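Local coordinates for bacterial transferase hexapeptide (Three repeats) family protein (Acinetobacter baumannii, PDB 4M9C) that probably transfers an acetyl group to a UDP-linked amino sugar in the biosynthesis of UDP-N,N'-diacetylbacillosamine, at residues L51-F56 and V80-K85; S11-E16 and H129-S134; A71-R76 and E161-I166. All blocks are in the same frame, centred on the assembly; numbering follows the deposited sequence. Where two conformers were deposited one is given.

Interaction 1. Residues L51-F56 and V80-K85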
loop_
_atom_site.group_PDB
_atom_site.type_symbol
_atom_site.label_atom_id
_atom_site.label_comp_id
_atom_site.label_asym_id
_atom_site.label_seq_id
_atom_site.Cartn_x
_atom_site.Cartn_y
_atom_site.Cartn_z
ATOM N N LEU A 51 -12.907 8.726 29.392
ATOM C CA LEU A 51 -14.030 9.419 30.013
ATOM C C LEU A 51 -15.365 8.964 29.453
ATOM O O LEU A 51 -15.463 8.562 28.289
ATOM C CB LEU A 51 -13.905 10.929 29.808
ATOM C CG LEU A 51 -12.581 11.576 30.207
ATOM C CD1 LEU A 51 -12.594 13.049 29.823
ATOM C CD2 LEU A 51 -12.335 11.410 31.701
ATOM N N SER A 52 -16.399 9.027 30.286
ATOM C CA SER A 52 -17.753 8.842 29.796
ATOM C C SER A 52 -18.067 10.089 28.999
ATOM O O SER A 52 -17.418 11.122 29.182
ATOM C CB SER A 52 -18.748 8.718 30.956
ATOM O OG SER A 52 -18.932 9.970 31.602
ATOM N N TYR A 53 -19.058 10.013 28.125
ATOM C CA TYR A 53 -19.415 11.177 27.331
ATOM C C TYR A 53 -19.812 12.343 28.236
ATOM O O TYR A 53 -19.354 13.468 28.041
ATOM C CB TYR A 53 -20.525 10.853 26.335
ATOM C CG TYR A 53 -20.929 12.039 25.502
ATOM C CD1 TYR A 53 -22.154 12.661 25.691
ATOM C CD2 TYR A 53 -20.078 12.549 24.537
ATOM C CE1 TYR A 53 -22.523 13.753 24.931
ATOM C CE2 TYR A 53 -20.437 13.644 23.777
ATOM C CZ TYR A 53 -21.659 14.238 23.975
ATOM O OH TYR A 53 -22.014 15.322 23.216
ATOM N N LEU A 54 -20.645 12.067 29.239
ATOM C CA LEU A 54 -21.098 13.109 30.154
ATOM C C LEU A 54 -19.940 13.804 30.839
ATOM O O LEU A 54 -19.929 15.025 30.935
ATOM C CB LEU A 54 -22.077 12.555 31.197
ATOM C CG LEU A 54 -23.497 12.389 30.649
ATOM C CD1 LEU A 54 -24.365 11.510 31.555
ATOM C CD2 LEU A 54 -24.131 13.759 30.422
ATOM N N ASP A 55 -18.965 13.034 31.318
ATOM C CA ASP A 55 -17.806 13.629 31.982
ATOM C C ASP A 55 -16.965 14.457 31.012
ATOM O O ASP A 55 -16.491 15.536 31.360
ATOM C CB ASP A 55 -16.960 12.567 32.691
ATOM C CG ASP A 55 -17.648 12.019 33.938
ATOM O OD1 ASP A 55 -18.295 12.815 34.663
ATOM O OD2 ASP A 55 -17.561 10.796 34.187
ATOM N N PHE A 56 -16.802 13.963 29.790
ATOM C CA PHE A 56 -16.089 14.732 28.780
ATOM C C PHE A 56 -16.783 16.072 28.568
ATOM O O PHE A 56 -16.153 17.118 28.622
ATOM C CB PHE A 56 -16.015 13.965 27.453
ATOM C CG PHE A 56 -15.426 14.771 26.323
ATOM C CD1 PHE A 56 -16.247 15.434 25.423
ATOM C CD2 PHE A 56 -14.055 14.872 26.173
ATOM C CE1 PHE A 56 -15.714 16.174 24.380
ATOM C CE2 PHE A 56 -13.508 15.605 25.128
ATOM C CZ PHE A 56 -14.340 16.259 24.233
ATOM N N VAL A 80 -22.564 11.497 16.096
ATOM C CA VAL A 80 -22.536 12.847 15.550
ATOM C C VAL A 80 -23.770 13.628 16.008
ATOM O O VAL A 80 -23.656 14.773 16.440
ATOM C CB VAL A 80 -22.455 12.846 14.009
ATOM C CG1 VAL A 80 -22.742 14.226 13.467
ATOM C CG2 VAL A 80 -21.077 12.373 13.543
ATOM N N SER A 81 -24.946 13.004 15.917
ATOM C CA SER A 81 -26.188 13.655 16.350
ATOM C C SER A 81 -26.114 14.030 17.830
ATOM O O SER A 81 -26.531 15.116 18.235
ATOM C CB SER A 81 -27.399 12.760 16.081
ATOM O OG SER A 81 -27.615 12.600 14.690
ATOM N N LEU A 82 -25.562 13.120 18.624
ATOM C CA LEU A 82 -25.275 13.389 20.027
ATOM C C LEU A 82 -24.327 14.583 20.207
ATOM O O LEU A 82 -24.580 15.457 21.035
ATOM C CB LEU A 82 -24.687 12.139 20.684
ATOM C CG LEU A 82 -24.544 12.153 22.204
ATOM C CD1 LEU A 82 -25.914 12.287 22.843
ATOM C CD2 LEU A 82 -23.836 10.895 22.690
ATOM N N LEU A 83 -23.239 14.623 19.433
ATOM C CA LEU A 83 -22.243 15.694 19.559
ATOM C C LEU A 83 -22.779 17.056 19.124
ATOM O O LEU A 83 -22.392 18.088 19.674
ATOM C CB LEU A 83 -20.974 15.384 18.751
ATOM C CG LEU A 83 -20.046 14.238 19.160
ATOM C CD1 LEU A 83 -18.966 14.036 18.099
ATOM C CD2 LEU A 83 -19.424 14.492 20.505
ATOM N N GLU A 84 -23.652 17.064 18.126
ATOM C CA GLU A 84 -24.225 18.320 17.654
ATOM C C GLU A 84 -25.078 18.983 18.745
ATOM O O GLU A 84 -25.028 20.200 18.919
ATOM C CB GLU A 84 -25.030 18.104 16.367
ATOM C CG GLU A 84 -24.193 17.617 15.173
ATOM C CD GLU A 84 -23.473 18.747 14.453
ATOM O OE1 GLU A 84 -23.743 19.926 14.771
ATOM O OE2 GLU A 84 -22.642 18.460 13.561
ATOM N N LYS A 85 -25.836 18.178 19.490
ATOM C CA LYS A 85 -26.658 18.689 20.594
ATOM C C LYS A 85 -25.847 19.529 21.574
ATOM O O LYS A 85 -26.329 20.545 22.076
ATOM C CB LYS A 85 -27.347 17.546 21.357
ATOM C CG LYS A 85 -28.644 17.038 20.728
#
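The Tyr53 ring presents one face to Leu82 and an edge to Leu83, a compact example of how an aromatic side chain fits between two helices of a Rossmann-like fold. Over that face sits Leu82 CD2, 4.0 Å from the ring centroid and 16° off its normal, a CH-pi contact displaced toward the CD1/CE1 side of the ring. Leu82 CG follows, 3.8 Å from Tyr53 CE1. At the edge, Leu83 CD2 comes to 3.5 Å from Tyr53 CE2, close to the ring plane, so consecutive leucines of helix 73-85 touch different aspects of one ring. Tyr53 reaches them because its CG stands anti to the backbone N (chi1 180°), carrying the ring off the first turn of helix 53-58 toward the neighbouring helix. Both helices lie on the same side of the domain's central beta-sheet, where Phe56 and Leu83 each touch Val66 of strand 63-68. Ser52 caps the shorter helix, its OG accepting from Asp55 N at 3.1 Å with an N-H...O angle of 163°. At the far end of the ring, Tyr53 OH hydrogen-bonds Asp86 OD2 and lies 3.7 Å from Leu83 CA.

Interaction 2. Residues S11-E16 and H129-S134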
loop_
_atom_site.group_PDB
_atom_site.type_symbol
_atom_site.label_atom_id
_atom_site.label_comp_id
_atom_site.label_asym_id
_atom_site.label_seq_id
_atom_site.Cartn_x
_atom_site.Cartn_y
_atom_site.Cartn_z
ATOM N N SER A 11 -11.998 1.220 22.099
ATOM C CA SER A 11 -11.727 -0.053 21.429
ATOM C C SER A 11 -11.614 0.156 19.927
ATOM O O SER A 11 -11.691 1.290 19.445
ATOM C CB SER A 11 -12.846 -1.063 21.707
ATOM O OG SER A 11 -12.993 -1.279 23.096
ATOM N N GLY A 12 -11.468 -0.946 19.191
ATOM C CA GLY A 12 -11.350 -0.892 17.743
ATOM C C GLY A 12 -10.223 0.043 17.325
ATOM O O GLY A 12 -9.090 -0.099 17.775
ATOM N N PHE A 13 -10.537 1.021 16.486
ATOM C CA PHE A 13 -9.496 1.874 15.933
ATOM C C PHE A 13 -9.059 3.040 16.836
ATOM O O PHE A 13 -8.224 3.848 16.441
ATOM C CB PHE A 13 -9.906 2.352 14.537
ATOM C CG PHE A 13 -10.056 1.223 13.547
ATOM C CD1 PHE A 13 -8.980 0.383 13.269
ATOM C CD2 PHE A 13 -11.268 0.985 12.912
ATOM C CE1 PHE A 13 -9.105 -0.670 12.366
ATOM C CE2 PHE A 13 -11.405 -0.072 12.006
ATOM C CZ PHE A 13 -10.323 -0.896 11.732
ATOM N N GLY A 14 -9.609 3.120 18.042
ATOM C CA GLY A 14 -9.288 4.220 18.948
ATOM C C GLY A 14 -7.807 4.408 19.229
ATOM O O GLY A 14 -7.283 5.531 19.197
ATOM N N LYS A 15 -7.114 3.311 19.511
ATOM C CA LYS A 15 -5.707 3.413 19.872
ATOM C C LYS A 15 -4.831 3.756 18.670
ATOM O O LYS A 15 -3.717 4.235 18.835
ATOM C CB LYS A 15 -5.237 2.134 20.568
ATOM C CG LYS A 15 -6.013 1.851 21.861
ATOM C CD LYS A 15 -5.333 0.774 22.693
ATOM C CE LYS A 15 -5.401 -0.581 22.005
ATOM N NZ LYS A 15 -6.811 -0.978 21.823
ATOM N N GLU A 16 -5.349 3.502 17.469
ATOM C CA GLU A 16 -4.699 3.921 16.229
ATOM C C GLU A 16 -4.915 5.416 16.008
ATOM O O GLU A 16 -3.998 6.151 15.615
ATOM C CB GLU A 16 -5.271 3.139 15.027
ATOM C CG GLU A 16 -4.923 3.760 13.671
ATOM C CD GLU A 16 -5.779 3.223 12.518
ATOM O OE1 GLU A 16 -7.011 3.042 12.682
ATOM O OE2 GLU A 16 -5.204 2.984 11.439
ATOM N N HIS A 129 -14.353 7.571 6.612
ATOM C CA HIS A 129 -13.253 6.886 7.282
ATOM C C HIS A 129 -12.488 6.048 6.269
ATOM O O HIS A 129 -13.057 5.149 5.637
ATOM C CB HIS A 129 -13.770 5.971 8.389
ATOM C CG HIS A 129 -14.037 6.672 9.686
ATOM N ND1 HIS A 129 -13.935 6.037 10.904
ATOM C CD2 HIS A 129 -14.398 7.952 9.955
ATOM C CE1 HIS A 129 -14.219 6.894 11.872
ATOM N NE2 HIS A 129 -14.508 8.061 11.322
ATOM N N ALA A 130 -11.201 6.346 6.114
ATOM C CA ALA A 130 -10.321 5.572 5.241
ATOM C C ALA A 130 -9.198 5.008 6.088
ATOM O O ALA A 130 -8.317 5.746 6.525
ATOM C CB ALA A 130 -9.742 6.453 4.166
ATOM N N ASN A 131 -9.226 3.707 6.333
ATOM C CA ASN A 131 -8.170 3.079 7.115
ATOM C C ASN A 131 -6.961 2.786 6.252
ATOM O O ASN A 131 -6.977 3.030 5.046
ATOM C CB ASN A 131 -8.651 1.795 7.798
ATOM C CG ASN A 131 -8.103 1.654 9.220
ATOM O OD1 ASN A 131 -6.904 1.861 9.481
ATOM N ND2 ASN A 131 -8.990 1.325 10.149
ATOM N N ILE A 132 -5.916 2.266 6.878
ATOM C CA ILE A 132 -4.615 2.150 6.225
ATOM C C ILE A 132 -4.604 1.491 4.846
ATOM O O ILE A 132 -5.262 0.467 4.606
ATOM C CB ILE A 132 -3.579 1.504 7.154
ATOM C CG1 ILE A 132 -4.040 0.130 7.615
ATOM C CG2 ILE A 132 -3.363 2.377 8.384
ATOM C CD1 ILE A 132 -2.985 -0.568 8.453
ATOM N N TYR A 133 -3.864 2.119 3.941
ATOM C CA TYR A 133 -3.688 1.641 2.561
ATOM C C TYR A 133 -4.935 1.725 1.699
ATOM O O TYR A 133 -4.907 1.266 0.571
ATOM C CB TYR A 133 -3.136 0.210 2.506
ATOM C CG TYR A 133 -1.832 0.035 3.249
ATOM C CD1 TYR A 133 -0.610 0.292 2.627
ATOM C CD2 TYR A 133 -1.822 -0.393 4.565
ATOM C CE1 TYR A 133 0.579 0.131 3.308
ATOM C CE2 TYR A 133 -0.650 -0.558 5.254
ATOM C CZ TYR A 133 0.551 -0.292 4.624
ATOM O OH TYR A 133 1.718 -0.467 5.324
ATOM N N SER A 134 -6.023 2.302 2.202
ATOM C CA SER A 134 -7.189 2.480 1.340
ATOM C C SER A 134 -7.022 3.712 0.440
ATOM O O SER A 134 -6.277 4.640 0.766
ATOM C CB SER A 134 -8.503 2.544 2.140
ATOM O OG SER A 134 -8.580 3.704 2.956
#
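Asn131 faces Phe13 and Glu16 across the junction between the N-terminal Rossmann-like domain and the left-handed beta-helix, and its side chain can be followed outward atom by atom. It was deposited in two conformers, so what its amide does in the one described is doubtful in detail. CB sets out toward segment 11-16. CG then lies on one side of the Phe13 ring, 4.0 Å above its plane and offset toward the rim. Beyond it the amide divides. ND2 stands over the same ring face, with ring and amide planes 66° apart, but its 3.0 Å approach to Phe13 CE1 is very short. OD1 turns back to accept from Ile132 N at 2.8 Å, and it also comes 2.8 Å from Glu16 OE2; as modelled, Asn131 OD1 and Glu16 OE2 are both acceptors, another reason to treat this pose with caution.

The setting is a corner of that beta-helix, where strand 129-130 runs into a type II turn from Asn131 to Ser134. Ser134 supports that turn: its OG donates to Asn131 O at 2.7 Å, on a lone pair in the carbonyl plane, and its backbone N donates to the same oxygen. From the other segment, Glu16 extends with its CG anti to the backbone N (chi1 165°), and OE2 also rests 3.6 Å from Ile132 CG2. Helix 14-24 is also held by the trimer, since Glu16 packs on Leu101 of a neighbouring subunit and Lys15 NZ makes a salt bridge to Asp139 of that subunit.

Interaction 3. Residues A71-R76 and E161-I166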
loop_
_atom_site.group_PDB
_atom_site.type_symbol
_atom_site.label_atom_id
_atom_site.label_comp_id
_atom_site.label_asym_id
_atom_site.label_seq_id
_atom_site.Cartn_x
_atom_site.Cartn_y
_atom_site.Cartn_z
ATOM N N ALA A 71 -15.545 2.821 13.516
ATOM C CA ALA A 71 -15.740 2.493 12.104
ATOM C C ALA A 71 -17.205 2.188 11.783
ATOM O O ALA A 71 -17.683 2.486 10.687
ATOM C CB ALA A 71 -14.847 1.309 11.697
ATOM N N ASN A 72 -17.900 1.578 12.741
ATOM C CA ASN A 72 -19.335 1.286 12.608
ATOM C C ASN A 72 -20.100 2.553 12.257
ATOM O O ASN A 72 -20.259 3.436 13.098
ATOM C CB ASN A 72 -19.870 0.725 13.929
ATOM C CG ASN A 72 -21.339 0.280 13.842
ATOM O OD1 ASN A 72 -22.167 0.908 13.182
ATOM N ND2 ASN A 72 -21.653 -0.805 14.523
ATOM N N SER A 73 -20.594 2.643 11.028
ATOM C CA SER A 73 -21.131 3.916 10.548
ATOM C C SER A 73 -22.500 4.275 11.127
ATOM O O SER A 73 -22.850 5.449 11.219
ATOM C CB SER A 73 -21.159 3.971 9.018
ATOM O OG SER A 73 -22.255 3.259 8.481
ATOM N N VAL A 74 -23.272 3.262 11.501
ATOM C CA VAL A 74 -24.571 3.497 12.117
ATOM C C VAL A 74 -24.352 4.141 13.478
ATOM O O VAL A 74 -25.017 5.104 13.837
ATOM C CB VAL A 74 -25.371 2.179 12.273
ATOM C CG1 VAL A 74 -26.469 2.334 13.323
ATOM C CG2 VAL A 74 -25.946 1.752 10.942
ATOM N N VAL A 75 -23.405 3.603 14.232
ATOM C CA VAL A 75 -23.058 4.167 15.528
ATOM C C VAL A 75 -22.476 5.574 15.337
ATOM O O VAL A 75 -22.794 6.507 16.088
ATOM C CB VAL A 75 -22.034 3.264 16.255
ATOM C CG1 VAL A 75 -21.421 3.989 17.462
ATOM C CG2 VAL A 75 -22.678 1.942 16.663
ATOM N N ARG A 76 -21.628 5.719 14.319
ATOM C CA ARG A 76 -20.950 6.986 14.053
ATOM C C ARG A 76 -21.963 8.098 13.812
ATOM O O ARG A 76 -21.801 9.200 14.325
ATOM C CB ARG A 76 -19.960 6.860 12.865
ATOM C CG ARG A 76 -19.190 8.162 12.555
ATOM C CD ARG A 76 -17.824 7.892 11.885
ATOM N NE ARG A 76 -17.899 7.583 10.447
ATOM C CZ ARG A 76 -17.831 6.358 9.929
ATOM N NH1 ARG A 76 -17.878 6.181 8.611
ATOM N NH2 ARG A 76 -17.715 5.304 10.721
ATOM N N GLU A 161 -22.616 5.163 -2.096
ATOM C CA GLU A 161 -23.664 5.930 -1.431
ATOM C C GLU A 161 -23.598 5.811 0.094
ATOM O O GLU A 161 -22.804 5.037 0.619
ATOM C CB GLU A 161 -25.035 5.517 -1.988
ATOM C CG GLU A 161 -25.178 5.877 -3.465
ATOM C CD GLU A 161 -26.412 5.279 -4.105
ATOM O OE1 GLU A 161 -27.114 4.493 -3.438
ATOM O OE2 GLU A 161 -26.682 5.595 -5.285
ATOM N N ASP A 162 -24.420 6.595 0.793
ATOM C CA ASP A 162 -24.399 6.658 2.256
ATOM C C ASP A 162 -24.259 5.315 2.956
ATOM O O ASP A 162 -24.855 4.322 2.542
ATOM C CB ASP A 162 -25.666 7.344 2.783
ATOM C CG ASP A 162 -25.739 8.813 2.408
ATOM O OD1 ASP A 162 -26.711 9.473 2.834
ATOM O OD2 ASP A 162 -24.822 9.318 1.712
ATOM N N HIS A 163 -23.470 5.296 4.027
ATOM C CA HIS A 163 -23.429 4.156 4.947
ATOM C C HIS A 163 -22.872 2.853 4.382
ATOM O O HIS A 163 -22.926 1.824 5.044
ATOM C CB HIS A 163 -24.812 3.927 5.590
ATOM C CG HIS A 163 -25.131 4.919 6.664
ATOM N ND1 HIS A 163 -24.588 4.840 7.929
ATOM C CD2 HIS A 163 -25.896 6.037 6.651
ATOM C CE1 HIS A 163 -25.022 5.856 8.657
ATOM N NE2 HIS A 163 -25.825 6.591 7.908
ATOM N N ALA A 164 -22.330 2.885 3.169
ATOM C CA ALA A 164 -21.690 1.692 2.628
ATOM C C ALA A 164 -20.409 1.353 3.413
ATOM O O ALA A 164 -19.752 2.237 3.954
ATOM C CB ALA A 164 -21.391 1.881 1.172
ATOM N N TYR A 165 -20.079 0.069 3.492
ATOM C CA TYR A 165 -18.842 -0.385 4.133
ATOM C C TYR A 165 -18.047 -1.184 3.104
ATOM O O TYR A 165 -18.549 -2.164 2.567
ATOM C CB TYR A 165 -19.151 -1.265 5.357
ATOM C CG TYR A 165 -17.930 -1.908 6.007
ATOM C CD1 TYR A 165 -17.470 -3.151 5.589
ATOM C CD2 TYR A 165 -17.242 -1.269 7.036
ATOM C CE1 TYR A 165 -16.362 -3.738 6.172
ATOM C CE2 TYR A 165 -16.128 -1.856 7.635
ATOM C CZ TYR A 165 -15.696 -3.090 7.199
ATOM O OH TYR A 165 -14.593 -3.686 7.775
ATOM N N ILE A 166 -16.820 -0.755 2.819
ATOM C CA ILE A 166 -15.947 -1.484 1.904
ATOM C C ILE A 166 -14.928 -2.281 2.703
ATOM O O ILE A 166 -14.077 -1.708 3.389
ATOM C CB ILE A 166 -15.225 -0.541 0.919
ATOM C CG1 ILE A 166 -16.218 0.459 0.318
ATOM C CG2 ILE A 166 -14.542 -1.353 -0.182
ATOM C CD1 ILE A 166 -17.399 -0.195 -0.424
HETATM O O HOH W 1 -19.955 2.247 6.770
#
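Ser73 meets the His163 imidazole edge-on, its OG lying near the ring plane and 2.9 Å from ND1 in a hydrogen bond whose donor could be either atom. The contact joins the start of helix 73-85 in the Rossmann-like domain to a corner of the left-handed beta-helix, a type II turn from Glu161 to Ala164. His163 occupies the third position of that turn with positive phi (66°). Its CB bond points neither at segment 71-76 nor away from it, and the turn about that bond (chi1 -76°) swings the ring over to the serine. The edge continues past ND1 to CE1, which lies 3.4 Å from Ser73 O. The ring also meets that of Tyr145, their planes nearly parallel, while NE2 makes a weak hydrogen bond to Glu77 OE2 one turn further along the helix.

Ser73 OG sits between the backbone N and the carbonyl carbon (chi1 79°), a rotation that turns it to the histidine and also to a water. That water bonds weakly to the hydroxyl and lies 2.8 Å from Ala164 O, which it can serve as a donor, though other acceptors compete for its protons. Just before Ser73, Asn72 caps the helix, its OD1 accepting from Val75 N at 3.1 Å. Arg76 folds back from the first turn, bonded through NE to Phe127 O of the beta-helix domain; its NH2 bonds Ile70 O and, weakly, Ala71 O at 2.8 Å.

Overall arrangement
Together the three contacts illustrate how chemistry follows place in a two-domain chain. Interaction 1 is buried and apolar, packing two helices within the Rossmann-like domain. Interactions 2 and 3 tie that domain to the beta-helix, both reaching the sheet that contains strands 129-130 and 165-166, but they differ in setting: interaction 2 is buried and lies beside a neighbouring subunit, whereas interaction 3 is at the surface and uses a hydrogen bond and a loosely held water. Helix 73-85 serves interaction 3 at its start and interaction 1 near its end. Interactions 2 and 3 also touch directly, with Phe13 CE2 3.7 Å from Ala71 CB and His129 NE2 3.4 Å from Arg76 CD.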